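Local coordinates for protein 373aa long hypothetical citrate synthase (Sulfolobus tokodaii, PDB 1VGP) that is a hypothetical member of the citrate synthase family, a largely helical protein whose two identical chains pair in the assembly, at residues E16-D21 with L27-Y32; D93-A98 with F327-A332; E111-K116 with H342-I347; K227-P232 with D237-R242. All coordinates share one frame; numbering follows the deposited sequence.

Interaction 1: E16-D21 with L27-Y32; sequences EITYID and LYYRGY
A beta hairpin brings strand 18-21 back against strand 26-29, and Tyr-19 and Tyr-28 form its hydrogen-bonded antiparallel pair: Tyr-19 N gives to Tyr-28 O at 3.0 Å and Tyr-28 N returns the bond to Tyr-19 O at 2.9 Å. Their rings lie side by side, Tyr-28 CD2 meeting the edge of the Tyr-19 ring at CD2, 3.9 Å away. Broad and flat, they suit a face on which Tyr-359 and Gly-364 of the second subunit pack. In this small sheet of the otherwise helical citrate synthase fold, the other face holds beta-branched Thr-18 and Ile-20, well suited to strands, with Leu-27 and Tyr-29. There Leu-27 CD1 packs on Ile-20 CG1 at 3.6 Å, while Thr-18 OG1 is held by Asp-179. Arg-30, second residue of a type I' turn from Tyr-29 to Tyr-32, bonds almost straight from its N to Ile-17 O, 2.7 Å. A bend at chi2 (-56°) lays its guanidinium with one face on Ile-17 CG1, while NH1 reaches Ile-50 O. Gly-31 follows, where a CB would jam against the preceding carbonyl O.

Interaction 2: D93-A98 with F327-A332; sequences DILRTA and FPAVFA
Ala-329 meets Leu-95 first along helix 327-346: its CB lies 4.2 Å from Leu-95 CD2, and its carbonyl O stands 4.0 Å from the same methyl. Ala-329 O itself is engaged by Ser-333 OG. One turn on, Ala-332 points its CB the same way and comes closer, 3.7 Å from Leu-95 CD2, so a single branch of the leucine spans both alanines. The helix-helix packing of the citrate synthase fold is sparse at this point, the nearest CA atoms, of Leu-95 and Ala-329, being 7.2 Å apart. Small residues on helix 327-346 leave room for a long apolar one on helix 91-105, and Leu-95 CG, lying opposite its own N (chi1 -161°), carries CD2 across. Phe-124 and Ile-127 of helix 113-135 also touch Leu-95, and Leu-210 touches Ala-332. On helix 91-105, Thr-97 OG1 is bonded to Asp-93 O at 2.7 Å and also to Ser-100 of the second subunit.

Interaction 3: E111-K116 with H342-I347; sequences ERTDIK and HIMEYI
Asp-114 OD2, on the residue whose CB meets Met-344, is gripped twice: Tyr-52 OH hydrogen-bonds to it, and Arg-112 NH2 lies 3.2 Å away. The arginine makes a purely electrostatic pair, because the oxygen sits over a face of the guanidinium and no N-H points at it. Two helix ends meet here, the start of helix 113-135, with Arg-112 at its N-cap position, and the C-terminal end of the long helix 327-346, both in the helical citrate synthase fold. Asp-114 CG stands between its own N and carbonyl carbon (chi1 63°), which turns the carboxylate away from helix 327-346 and presents the apolar CB to it. A buried carboxylate would otherwise be costly, and its two partners probably favour the charged form. Met-344 suits this place between the helix ends because it is long and flexible: the bend at chi3 (81°) curls the thioether round, so that both SD and CE lie 3.6 Å from Asp-114 CB. Thr-113, near the surface, contributes more loosely. Its side chain slants across Met-344, OG1 being 4.2 Å from CG of that residue, and Thr-113 CG2 comes no nearer than 4.4 Å to Ile-347 CD1.

Interaction 4: K227-P232 with D237-R242; sequences KEIGSP and DYILNR
Ile-229 and Tyr-238 make the tight part of the contact between the successive helices 221-228 and 235-244, joined by a short connection in what is probably the small domain of the citrate synthase fold. The isoleucine crosses the ring at about a right angle. Its CG1 sits over the centre of one face, a CH-pi contact of 3.5 Å from CG1 to the Tyr-238 ring centroid and 12° off the normal. An unbranched tip then lets Ile-229 CD1 go on to Ile-239 CD1, 3.9 Å away, and Ile-288 and Val-292 of helix 281-300 close round the isoleucines. Tyrosine fits because one end of its ring is greasy and the other polar: with CG opposite the backbone N (chi1 178°), the ring reaches from this core to the solvent side. There the contact thins to Glu-228, an exposed residue whose OE1 also pairs with Lys-224. Tyr-238 OH donates to Glu-228 OE2 at 2.6 Å, approaching from above the carboxylate plane, while OE2 lies near the plane of the tyrosine ring, at its edge.

Interaction 2 is the most central, about 9 Å from the chain's centre to its own, and rests on apolar side chains; interaction 4 lies farthest out, about 28 Å, and pairs an apolar core with a hydroxyl-carboxylate bond on its solvent side. Interactions 2 and 3 share helix 327-346, touched near its start by helix 91-105 and at its far end by helix 113-135, where the contact is partly polar in its surroundings. Interaction 1, alone in resting on backbone hydrogen bonds between strands, touches interaction 3 directly: Glu-16 N probably bonds to Glu-345 OE2, and Ile-17 packs against His-342. Interactions 1 and 2 lie against the second subunit, interaction 3 meets it through Tyr-346 alone, and interaction 4 touches no other chain.

Interaction 1: E16-D21 with L27-Y32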
loop_
_atom_site.group_PDB
_atom_site.type_symbol
_atom_site.label_atom_id
_atom_site.label_comp_id
_atom_site.label_asym_id
_atom_site.label_seq_id
_atom_site.Cartn_x
_atom_site.Cartn_y
_atom_site.Cartn_z
ATOM N N GLU A 16 0.925 20.355 10.510
ATOM C CA GLU A 16 0.097 21.396 11.097
ATOM C C GLU A 16 -1.314 20.883 11.307
ATOM O O GLU A 16 -2.176 21.602 11.804
ATOM C CB GLU A 16 0.073 22.614 10.187
ATOM C CG GLU A 16 1.449 23.122 9.819
ATOM C CD GLU A 16 1.458 24.611 9.576
ATOM O OE1 GLU A 16 1.298 25.368 10.557
ATOM O OE2 GLU A 16 1.617 25.021 8.406
ATOM N N ILE A 17 -1.540 19.627 10.933
ATOM C CA ILE A 17 -2.885 19.070 10.864
ATOM C C ILE A 17 -3.473 18.682 12.223
ATOM O O ILE A 17 -4.508 19.217 12.624
ATOM C CB ILE A 17 -2.908 17.852 9.941
ATOM C CG1 ILE A 17 -2.464 18.271 8.542
ATOM C CG2 ILE A 17 -4.307 17.238 9.920
ATOM C CD1 ILE A 17 -1.967 17.134 7.694
ATOM N N THR A 18 -2.835 17.750 12.922
ATOM C CA THR A 18 -3.396 17.236 14.169
ATOM C C THR A 18 -2.352 17.287 15.278
ATOM O O THR A 18 -1.191 16.942 15.050
ATOM C CB THR A 18 -3.891 15.773 13.997
ATOM O OG1 THR A 18 -4.947 15.743 13.030
ATOM C CG2 THR A 18 -4.415 15.211 15.313
ATOM N N TYR A 19 -2.768 17.734 16.464
ATOM C CA TYR A 19 -1.908 17.765 17.642
ATOM C C TYR A 19 -2.550 17.021 18.797
ATOM O O TYR A 19 -3.708 17.268 19.146
ATOM C CB TYR A 19 -1.632 19.210 18.082
ATOM C CG TYR A 19 -0.842 19.306 19.376
ATOM C CD1 TYR A 19 0.501 18.931 19.423
ATOM C CD2 TYR A 19 -1.447 19.728 20.557
ATOM C CE1 TYR A 19 1.220 18.970 20.613
ATOM C CE2 TYR A 19 -0.739 19.773 21.759
ATOM C CZ TYR A 19 0.594 19.386 21.784
ATOM O OH TYR A 19 1.291 19.375 22.983
ATOM N N ILE A 20 -1.790 16.119 19.401
ATOM C CA ILE A 20 -2.263 15.359 20.553
ATOM C C ILE A 20 -1.366 15.639 21.748
ATOM O O ILE A 20 -0.159 15.450 21.679
ATOM C CB ILE A 20 -2.220 13.846 20.267
ATOM C CG1 ILE A 20 -2.993 13.547 18.976
ATOM C CG2 ILE A 20 -2.779 13.066 21.465
ATOM C CD1 ILE A 20 -2.758 12.165 18.424
ATOM N N ASP A 21 -1.958 16.084 22.848
ATOM C CA ASP A 21 -1.265 16.099 24.130
ATOM C C ASP A 21 -1.747 14.906 24.939
ATOM O O ASP A 21 -2.788 14.978 25.596
ATOM C CB ASP A 21 -1.576 17.387 24.891
ATOM C CG ASP A 21 -0.625 17.623 26.058
ATOM O OD1 ASP A 21 -0.039 16.639 26.571
ATOM O OD2 ASP A 21 -0.470 18.804 26.457
ATOM N N LEU A 27 -6.777 17.194 22.210
ATOM C CA LEU A 27 -6.720 16.824 20.800
ATOM C C LEU A 27 -7.201 17.973 19.925
ATOM O O LEU A 27 -8.327 18.444 20.089
ATOM C CB LEU A 27 -7.587 15.580 20.557
ATOM C CG LEU A 27 -7.743 15.106 19.102
ATOM C CD1 LEU A 27 -6.379 14.730 18.542
ATOM C CD2 LEU A 27 -8.697 13.930 19.052
ATOM N N TYR A 28 -6.359 18.427 19.002
ATOM C CA TYR A 28 -6.729 19.540 18.136
ATOM C C TYR A 28 -6.598 19.202 16.656
ATOM O O TYR A 28 -5.652 18.543 16.237
ATOM C CB TYR A 28 -5.871 20.761 18.444
ATOM C CG TYR A 28 -5.985 21.249 19.864
ATOM C CD1 TYR A 28 -6.879 22.258 20.201
ATOM C CD2 TYR A 28 -5.163 20.738 20.864
ATOM C CE1 TYR A 28 -6.952 22.751 21.495
ATOM C CE2 TYR A 28 -5.225 21.221 22.164
ATOM C CZ TYR A 28 -6.119 22.230 22.469
ATOM O OH TYR A 28 -6.175 22.737 23.751
ATOM N N TYR A 29 -7.572 19.654 15.875
ATOM C CA TYR A 29 -7.507 19.603 14.417
ATOM C C TYR A 29 -7.270 21.036 13.954
ATOM O O TYR A 29 -8.106 21.914 14.205
ATOM C CB TYR A 29 -8.836 19.132 13.823
ATOM C CG TYR A 29 -9.214 17.676 14.020
ATOM C CD1 TYR A 29 -8.282 16.717 14.430
ATOM C CD2 TYR A 29 -10.514 17.252 13.749
ATOM C CE1 TYR A 29 -8.641 15.367 14.561
ATOM C CE2 TYR A 29 -10.880 15.922 13.875
ATOM C CZ TYR A 29 -9.948 14.983 14.279
ATOM O OH TYR A 29 -10.339 13.669 14.390
ATOM N N ARG A 30 -6.147 21.283 13.288
ATOM C CA ARG A 30 -5.813 22.646 12.874
ATOM C C ARG A 30 -5.900 23.652 14.030
ATOM O O ARG A 30 -6.282 24.807 13.823
ATOM C CB ARG A 30 -6.737 23.098 11.736
ATOM C CG ARG A 30 -6.619 22.268 10.454
ATOM C CD ARG A 30 -5.188 22.222 9.913
ATOM N NE ARG A 30 -5.135 21.603 8.599
ATOM C CZ ARG A 30 -4.047 21.537 7.837
ATOM N NH1 ARG A 30 -4.107 20.992 6.624
ATOM N NH2 ARG A 30 -2.895 22.011 8.286
ATOM N N GLY A 31 -5.545 23.213 15.237
ATOM C CA GLY A 31 -5.561 24.103 16.384
ATOM C C GLY A 31 -6.937 24.285 17.001
ATOM O O GLY A 31 -7.105 25.036 17.963
ATOM N N TYR A 32 -7.934 23.601 16.451
ATOM C CA TYR A 32 -9.263 23.645 17.031
ATOM C C TYR A 32 -9.533 22.426 17.896
ATOM O O TYR A 32 -9.167 21.305 17.541
ATOM C CB TYR A 32 -10.302 23.769 15.925
ATOM C CG TYR A 32 -10.234 25.111 15.247
ATOM C CD1 TYR A 32 -9.413 25.311 14.137
ATOM C CD2 TYR A 32 -10.961 26.205 15.745
ATOM C CE1 TYR A 32 -9.310 26.568 13.536
ATOM C CE2 TYR A 32 -10.869 27.462 15.158
ATOM C CZ TYR A 32 -10.040 27.639 14.051
ATOM O OH TYR A 32 -9.940 28.881 13.459
#

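Interaction 2: D93-A98 with F327-A332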
loop_
_atom_site.group_PDB
_atom_site.type_symbol
_atom_site.label_atom_id
_atom_site.label_comp_id
_atom_site.label_asym_id
_atom_site.label_seq_id
_atom_site.Cartn_x
_atom_site.Cartn_y
_atom_site.Cartn_z
ATOM N N ASP A 93 -11.102 -5.656 2.623
ATOM C CA ASP A 93 -10.610 -6.109 1.326
ATOM C C ASP A 93 -11.535 -5.635 0.207
ATOM O O ASP A 93 -11.085 -5.342 -0.908
ATOM C CB ASP A 93 -10.499 -7.632 1.301
ATOM C CG ASP A 93 -9.527 -8.166 2.336
ATOM O OD1 ASP A 93 -8.674 -7.395 2.828
ATOM O OD2 ASP A 93 -9.622 -9.369 2.658
ATOM N N ILE A 94 -12.825 -5.546 0.500
ATOM C CA ILE A 94 -13.744 -4.977 -0.471
ATOM C C ILE A 94 -13.334 -3.534 -0.725
ATOM O O ILE A 94 -13.190 -3.106 -1.874
ATOM C CB ILE A 94 -15.214 -5.019 0.035
ATOM C CG1 ILE A 94 -15.696 -6.466 0.101
ATOM C CG2 ILE A 94 -16.115 -4.225 -0.902
ATOM C CD1 ILE A 94 -15.514 -7.224 -1.208
ATOM N N LEU A 95 -13.135 -2.798 0.362
ATOM C CA LEU A 95 -12.821 -1.383 0.283
ATOM C C LEU A 95 -11.506 -1.158 -0.478
ATOM O O LEU A 95 -11.401 -0.266 -1.331
ATOM C CB LEU A 95 -12.729 -0.805 1.697
ATOM C CG LEU A 95 -12.846 0.717 1.831
ATOM C CD1 LEU A 95 -14.130 1.199 1.164
ATOM C CD2 LEU A 95 -12.835 1.095 3.305
ATOM N N ARG A 96 -10.511 -1.974 -0.161
ATOM C CA ARG A 96 -9.207 -1.914 -0.810
ATOM C C ARG A 96 -9.339 -2.086 -2.319
ATOM O O ARG A 96 -8.825 -1.284 -3.105
ATOM C CB ARG A 96 -8.304 -3.014 -0.253
ATOM C CG ARG A 96 -6.865 -2.957 -0.727
ATOM C CD ARG A 96 -6.119 -4.183 -0.242
ATOM N NE ARG A 96 -6.726 -5.396 -0.764
ATOM C CZ ARG A 96 -6.630 -6.592 -0.195
ATOM N NH1 ARG A 96 -6.000 -6.733 0.960
ATOM N NH2 ARG A 96 -7.158 -7.655 -0.789
ATOM N N THR A 97 -10.032 -3.143 -2.717
ATOM C CA THR A 97 -10.196 -3.457 -4.121
ATOM C C THR A 97 -10.999 -2.365 -4.842
ATOM O O THR A 97 -10.638 -1.921 -5.948
ATOM C CB THR A 97 -10.897 -4.823 -4.275
ATOM O OG1 THR A 97 -10.248 -5.783 -3.435
ATOM C CG2 THR A 97 -10.827 -5.312 -5.711
ATOM N N ALA A 98 -12.085 -1.920 -4.216
ATOM C CA ALA A 98 -12.956 -0.933 -4.838
ATOM C C ALA A 98 -12.193 0.365 -5.094
ATOM O O ALA A 98 -12.316 0.973 -6.160
ATOM C CB ALA A 98 -14.155 -0.685 -3.955
ATOM N N PHE A 327 -16.853 -2.341 11.130
ATOM C CA PHE A 327 -16.394 -1.246 11.982
ATOM C C PHE A 327 -15.111 -0.592 11.447
ATOM O O PHE A 327 -15.051 0.627 11.288
ATOM C CB PHE A 327 -16.171 -1.740 13.422
ATOM C CG PHE A 327 -17.437 -2.161 14.135
ATOM C CD1 PHE A 327 -17.374 -2.725 15.406
ATOM C CD2 PHE A 327 -18.689 -1.998 13.542
ATOM C CE1 PHE A 327 -18.535 -3.115 16.070
ATOM C CE2 PHE A 327 -19.855 -2.388 14.207
ATOM C CZ PHE A 327 -19.773 -2.947 15.471
ATOM N N PRO A 328 -14.072 -1.400 11.155
ATOM C CA PRO A 328 -12.836 -0.835 10.595
ATOM C C PRO A 328 -13.050 -0.029 9.320
ATOM O O PRO A 328 -12.409 1.007 9.112
ATOM C CB PRO A 328 -11.950 -2.061 10.348
ATOM C CG PRO A 328 -12.881 -3.227 10.382
ATOM C CD PRO A 328 -13.945 -2.853 11.368
ATOM N N ALA A 329 -13.950 -0.506 8.463
ATOM C CA ALA A 329 -14.234 0.172 7.197
ATOM C C ALA A 329 -14.947 1.523 7.374
ATOM O O ALA A 329 -14.705 2.450 6.600
ATOM C CB ALA A 329 -15.054 -0.748 6.304
ATOM N N VAL A 330 -15.828 1.624 8.376
ATOM C CA VAL A 330 -16.416 2.915 8.761
ATOM C C VAL A 330 -15.350 3.848 9.355
ATOM O O VAL A 330 -15.351 5.053 9.093
ATOM C CB VAL A 330 -17.572 2.735 9.794
ATOM C CG1 VAL A 330 -18.283 4.067 10.038
ATOM C CG2 VAL A 330 -18.569 1.696 9.291
ATOM N N PHE A 331 -14.447 3.279 10.151
ATOM C CA PHE A 331 -13.230 3.959 10.571
ATOM C C PHE A 331 -12.541 4.559 9.337
ATOM O O PHE A 331 -12.224 5.755 9.293
ATOM C CB PHE A 331 -12.315 2.941 11.260
ATOM C CG PHE A 331 -11.145 3.540 12.005
ATOM C CD1 PHE A 331 -10.468 4.654 11.523
ATOM C CD2 PHE A 331 -10.699 2.952 13.185
ATOM C CE1 PHE A 331 -9.367 5.177 12.203
ATOM C CE2 PHE A 331 -9.605 3.467 13.867
ATOM C CZ PHE A 331 -8.939 4.582 13.371
ATOM N N ALA A 332 -12.320 3.716 8.331
ATOM C CA ALA A 332 -11.577 4.116 7.136
ATOM C C ALA A 332 -12.247 5.292 6.425
ATOM O O ALA A 332 -11.564 6.190 5.904
ATOM C CB ALA A 332 -11.453 2.935 6.193
#

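Interaction 3: E111-K116 with H342-I347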
loop_
_atom_site.group_PDB
_atom_site.type_symbol
_atom_site.label_atom_id
_atom_site.label_comp_id
_atom_site.label_asym_id
_atom_site.label_seq_id
_atom_site.Cartn_x
_atom_site.Cartn_y
_atom_site.Cartn_z
ATOM N N GLU A 111 -6.281 16.739 -12.793
ATOM C CA GLU A 111 -7.054 17.068 -11.602
ATOM C C GLU A 111 -6.178 17.315 -10.395
ATOM O O GLU A 111 -5.344 16.483 -10.044
ATOM C CB GLU A 111 -8.029 15.941 -11.277
ATOM C CG GLU A 111 -9.404 16.149 -11.850
ATOM C CD GLU A 111 -10.453 15.372 -11.104
ATOM O OE1 GLU A 111 -10.173 14.215 -10.720
ATOM O OE2 GLU A 111 -11.559 15.918 -10.910
ATOM N N ARG A 112 -6.388 18.465 -9.760
ATOM C CA ARG A 112 -5.816 18.762 -8.449
ATOM C C ARG A 112 -5.988 17.585 -7.494
ATOM O O ARG A 112 -7.062 16.982 -7.419
ATOM C CB ARG A 112 -6.500 19.990 -7.844
ATOM C CG ARG A 112 -5.786 21.304 -8.073
ATOM C CD ARG A 112 -6.345 22.383 -7.158
ATOM N NE ARG A 112 -7.807 22.441 -7.197
ATOM C CZ ARG A 112 -8.561 23.092 -6.312
ATOM N NH1 ARG A 112 -9.882 23.077 -6.427
ATOM N NH2 ARG A 112 -8.000 23.756 -5.311
ATOM N N THR A 113 -4.932 17.274 -6.752
ATOM C CA THR A 113 -4.971 16.152 -5.830
ATOM C C THR A 113 -6.006 16.299 -4.700
ATOM O O THR A 113 -6.472 15.300 -4.157
ATOM C CB THR A 113 -3.552 15.867 -5.243
ATOM O OG1 THR A 113 -3.667 15.393 -3.899
ATOM C CG2 THR A 113 -2.690 17.127 -5.272
ATOM N N ASP A 114 -6.393 17.526 -4.351
ATOM C CA ASP A 114 -7.440 17.715 -3.339
ATOM C C ASP A 114 -8.844 17.439 -3.882
ATOM O O ASP A 114 -9.681 16.865 -3.188
ATOM C CB ASP A 114 -7.385 19.126 -2.747
ATOM C CG ASP A 114 -7.652 20.203 -3.773
ATOM O OD1 ASP A 114 -7.011 20.157 -4.834
ATOM O OD2 ASP A 114 -8.492 21.095 -3.515
ATOM N N ILE A 115 -9.094 17.845 -5.122
ATOM C CA ILE A 115 -10.347 17.517 -5.798
ATOM C C ILE A 115 -10.512 16.014 -5.963
ATOM O O ILE A 115 -11.558 15.459 -5.633
ATOM C CB ILE A 115 -10.420 18.162 -7.191
ATOM C CG1 ILE A 115 -10.274 19.678 -7.074
ATOM C CG2 ILE A 115 -11.732 17.802 -7.860
ATOM C CD1 ILE A 115 -11.331 20.328 -6.231
ATOM N N LYS A 116 -9.477 15.369 -6.491
ATOM C CA LYS A 116 -9.390 13.916 -6.519
ATOM C C LYS A 116 -9.662 13.361 -5.112
ATOM O O LYS A 116 -10.385 12.379 -4.943
ATOM C CB LYS A 116 -7.988 13.516 -6.994
ATOM C CG LYS A 116 -7.804 12.059 -7.385
ATOM C CD LYS A 116 -8.545 11.700 -8.672
ATOM C CE LYS A 116 -7.950 12.378 -9.902
ATOM N NZ LYS A 116 -6.471 12.460 -9.820
ATOM N N HIS A 342 -2.696 14.597 4.884
ATOM C CA HIS A 342 -1.275 14.410 5.145
ATOM C C HIS A 342 -0.479 14.339 3.854
ATOM O O HIS A 342 0.604 14.928 3.761
ATOM C CB HIS A 342 -1.050 13.141 5.977
ATOM C CG HIS A 342 -1.238 13.362 7.441
ATOM N ND1 HIS A 342 -0.300 14.008 8.216
ATOM C CD2 HIS A 342 -2.289 13.108 8.253
ATOM C CE1 HIS A 342 -0.769 14.147 9.442
ATOM N NE2 HIS A 342 -1.974 13.610 9.494
ATOM N N ILE A 343 -1.025 13.628 2.866
ATOM C CA ILE A 343 -0.416 13.527 1.545
ATOM C C ILE A 343 -0.301 14.917 0.911
ATOM O O ILE A 343 0.756 15.289 0.386
ATOM C CB ILE A 343 -1.258 12.598 0.639
ATOM C CG1 ILE A 343 -1.148 11.157 1.141
ATOM C CG2 ILE A 343 -0.811 12.715 -0.807
ATOM C CD1 ILE A 343 -2.119 10.186 0.489
ATOM N N MET A 344 -1.391 15.679 0.973
ATOM C CA MET A 344 -1.381 17.055 0.493
ATOM C C MET A 344 -0.264 17.834 1.179
ATOM O O MET A 344 0.513 18.532 0.529
ATOM C CB MET A 344 -2.727 17.724 0.766
ATOM C CG MET A 344 -3.697 17.681 -0.404
ATOM S SD MET A 344 -5.420 18.012 0.073
ATOM C CE MET A 344 -5.435 19.774 0.155
ATOM N N GLU A 345 -0.182 17.700 2.497
ATOM C CA GLU A 345 0.799 18.426 3.285
ATOM C C GLU A 345 2.223 17.938 3.008
ATOM O O GLU A 345 3.149 18.736 2.927
ATOM C CB GLU A 345 0.489 18.265 4.773
ATOM C CG GLU A 345 1.437 19.010 5.683
ATOM C CD GLU A 345 1.100 18.826 7.143
ATOM O OE1 GLU A 345 1.229 17.682 7.640
ATOM O OE2 GLU A 345 0.701 19.823 7.797
ATOM N N TYR A 346 2.389 16.628 2.869
ATOM C CA TYR A 346 3.712 16.046 2.716
ATOM C C TYR A 346 4.337 16.413 1.375
ATOM O O TYR A 346 5.551 16.613 1.282
ATOM C CB TYR A 346 3.644 14.520 2.843
ATOM C CG TYR A 346 4.996 13.866 2.856
ATOM C CD1 TYR A 346 5.697 13.711 4.050
ATOM C CD2 TYR A 346 5.604 13.440 1.667
ATOM C CE1 TYR A 346 6.973 13.151 4.065
ATOM C CE2 TYR A 346 6.878 12.882 1.669
ATOM C CZ TYR A 346 7.562 12.742 2.873
ATOM O OH TYR A 346 8.836 12.207 2.896
ATOM N N ILE A 347 3.523 16.500 0.327
ATOM C CA ILE A 347 4.083 16.677 -1.015
ATOM C C ILE A 347 4.255 18.135 -1.454
ATOM O O ILE A 347 4.599 18.384 -2.605
ATOM C CB ILE A 347 3.244 15.936 -2.102
ATOM C CG1 ILE A 347 1.823 16.499 -2.164
ATOM C CG2 ILE A 347 3.222 14.451 -1.816
ATOM C CD1 ILE A 347 0.996 15.902 -3.276
#

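Interaction 4: K227-P232 with D237-R242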
loop_
_atom_site.group_PDB
_atom_site.type_symbol
_atom_site.label_atom_id
_atom_site.label_comp_id
_atom_site.label_asym_id
_atom_site.label_seq_id
_atom_site.Cartn_x
_atom_site.Cartn_y
_atom_site.Cartn_z
ATOM N N LYS A 227 -20.474 -8.433 25.485
ATOM C CA LYS A 227 -21.380 -9.514 25.150
ATOM C C LYS A 227 -21.171 -10.714 26.068
ATOM O O LYS A 227 -22.134 -11.247 26.621
ATOM C CB LYS A 227 -21.203 -9.926 23.682
ATOM C CG LYS A 227 -22.074 -9.119 22.701
ATOM C CD LYS A 227 -21.575 -9.229 21.258
ATOM C CE LYS A 227 -22.538 -8.570 20.276
ATOM N NZ LYS A 227 -23.957 -8.918 20.573
ATOM N N GLU A 228 -19.920 -11.134 26.254
ATOM C CA GLU A 228 -19.681 -12.338 27.034
ATOM C C GLU A 228 -19.834 -12.146 28.541
ATOM O O GLU A 228 -20.227 -13.075 29.243
ATOM C CB GLU A 228 -18.319 -12.951 26.692
ATOM C CG GLU A 228 -17.105 -12.087 26.905
ATOM C CD GLU A 228 -15.849 -12.733 26.337
ATOM O OE1 GLU A 228 -15.837 -13.056 25.125
ATOM O OE2 GLU A 228 -14.872 -12.924 27.097
ATOM N N ILE A 229 -19.554 -10.948 29.045
ATOM C CA ILE A 229 -20.104 -10.567 30.350
ATOM C C ILE A 229 -21.613 -10.511 30.190
ATOM O O ILE A 229 -22.131 -9.664 29.473
ATOM C CB ILE A 229 -19.623 -9.180 30.804
ATOM C CG1 ILE A 229 -18.104 -9.049 30.625
ATOM C CG2 ILE A 229 -20.005 -8.958 32.257
ATOM C CD1 ILE A 229 -17.582 -7.639 30.818
ATOM N N GLY A 230 -22.333 -11.406 30.846
ATOM C CA GLY A 230 -23.751 -11.517 30.534
ATOM C C GLY A 230 -24.599 -10.391 31.106
ATOM O O GLY A 230 -25.087 -9.526 30.383
ATOM N N SER A 231 -24.789 -10.436 32.419
ATOM C CA SER A 231 -25.409 -9.355 33.156
ATOM C C SER A 231 -24.313 -8.355 33.513
ATOM O O SER A 231 -23.133 -8.611 33.296
ATOM C CB SER A 231 -26.039 -9.914 34.445
ATOM O OG SER A 231 -27.178 -9.170 34.832
ATOM N N PRO A 232 -24.698 -7.188 34.043
ATOM C CA PRO A 232 -23.730 -6.254 34.621
ATOM C C PRO A 232 -23.535 -6.531 36.108
ATOM O O PRO A 232 -23.085 -5.674 36.853
ATOM C CB PRO A 232 -24.365 -4.892 34.364
ATOM C CG PRO A 232 -25.811 -5.162 34.418
ATOM C CD PRO A 232 -25.993 -6.531 33.797
ATOM N N ASP A 237 -16.456 -9.867 38.528
ATOM C CA ASP A 237 -15.661 -11.098 38.588
ATOM C C ASP A 237 -14.925 -11.264 37.272
ATOM O O ASP A 237 -13.771 -11.690 37.246
ATOM C CB ASP A 237 -16.525 -12.341 38.820
ATOM C CG ASP A 237 -17.144 -12.392 40.211
ATOM O OD1 ASP A 237 -16.450 -12.078 41.202
ATOM O OD2 ASP A 237 -18.342 -12.760 40.305
ATOM N N TYR A 238 -15.605 -10.930 36.182
ATOM C CA TYR A 238 -15.032 -11.062 34.852
ATOM C C TYR A 238 -13.742 -10.243 34.756
ATOM O O TYR A 238 -12.684 -10.776 34.430
ATOM C CB TYR A 238 -16.043 -10.595 33.795
ATOM C CG TYR A 238 -15.546 -10.650 32.366
ATOM C CD1 TYR A 238 -15.814 -11.748 31.553
ATOM C CD2 TYR A 238 -14.801 -9.597 31.824
ATOM C CE1 TYR A 238 -15.352 -11.801 30.233
ATOM C CE2 TYR A 238 -14.336 -9.642 30.513
ATOM C CZ TYR A 238 -14.612 -10.746 29.723
ATOM O OH TYR A 238 -14.134 -10.792 28.424
ATOM N N ILE A 239 -13.837 -8.951 35.058
ATOM C CA ILE A 239 -12.715 -8.047 34.881
ATOM C C ILE A 239 -11.605 -8.362 35.869
ATOM O O ILE A 239 -10.420 -8.361 35.517
ATOM C CB ILE A 239 -13.153 -6.574 35.047
ATOM C CG1 ILE A 239 -13.572 -6.010 33.688
ATOM C CG2 ILE A 239 -12.014 -5.732 35.598
ATOM C CD1 ILE A 239 -15.028 -6.165 33.407
ATOM N N LEU A 240 -11.983 -8.636 37.111
ATOM C CA LEU A 240 -10.995 -8.928 38.133
ATOM C C LEU A 240 -10.303 -10.239 37.817
ATOM O O LEU A 240 -9.106 -10.406 38.067
ATOM C CB LEU A 240 -11.660 -8.980 39.516
ATOM C CG LEU A 240 -11.356 -7.796 40.456
ATOM C CD1 LEU A 240 -10.904 -6.563 39.668
ATOM C CD2 LEU A 240 -12.583 -7.479 41.269
ATOM N N ASN A 241 -11.042 -11.172 37.233
ATOM C CA ASN A 241 -10.419 -12.400 36.780
ATOM C C ASN A 241 -9.405 -12.108 35.683
ATOM O O ASN A 241 -8.325 -12.697 35.639
ATOM C CB ASN A 241 -11.461 -13.375 36.256
ATOM C CG ASN A 241 -10.849 -14.715 35.899
ATOM O OD1 ASN A 241 -10.762 -15.080 34.726
ATOM N ND2 ASN A 241 -10.392 -15.448 36.919
ATOM N N ARG A 242 -9.762 -11.193 34.797
ATOM C CA ARG A 242 -8.914 -10.865 33.672
ATOM C C ARG A 242 -7.605 -10.251 34.181
ATOM O O ARG A 242 -6.517 -10.594 33.717
ATOM C CB ARG A 242 -9.659 -9.884 32.770
ATOM C CG ARG A 242 -9.273 -9.922 31.315
ATOM C CD ARG A 242 -10.484 -10.084 30.422
ATOM N NE ARG A 242 -10.156 -11.012 29.355
ATOM C CZ ARG A 242 -9.362 -10.709 28.340
ATOM N NH1 ARG A 242 -8.749 -11.665 27.650
ATOM N NH2 ARG A 242 -9.199 -9.445 28.001
#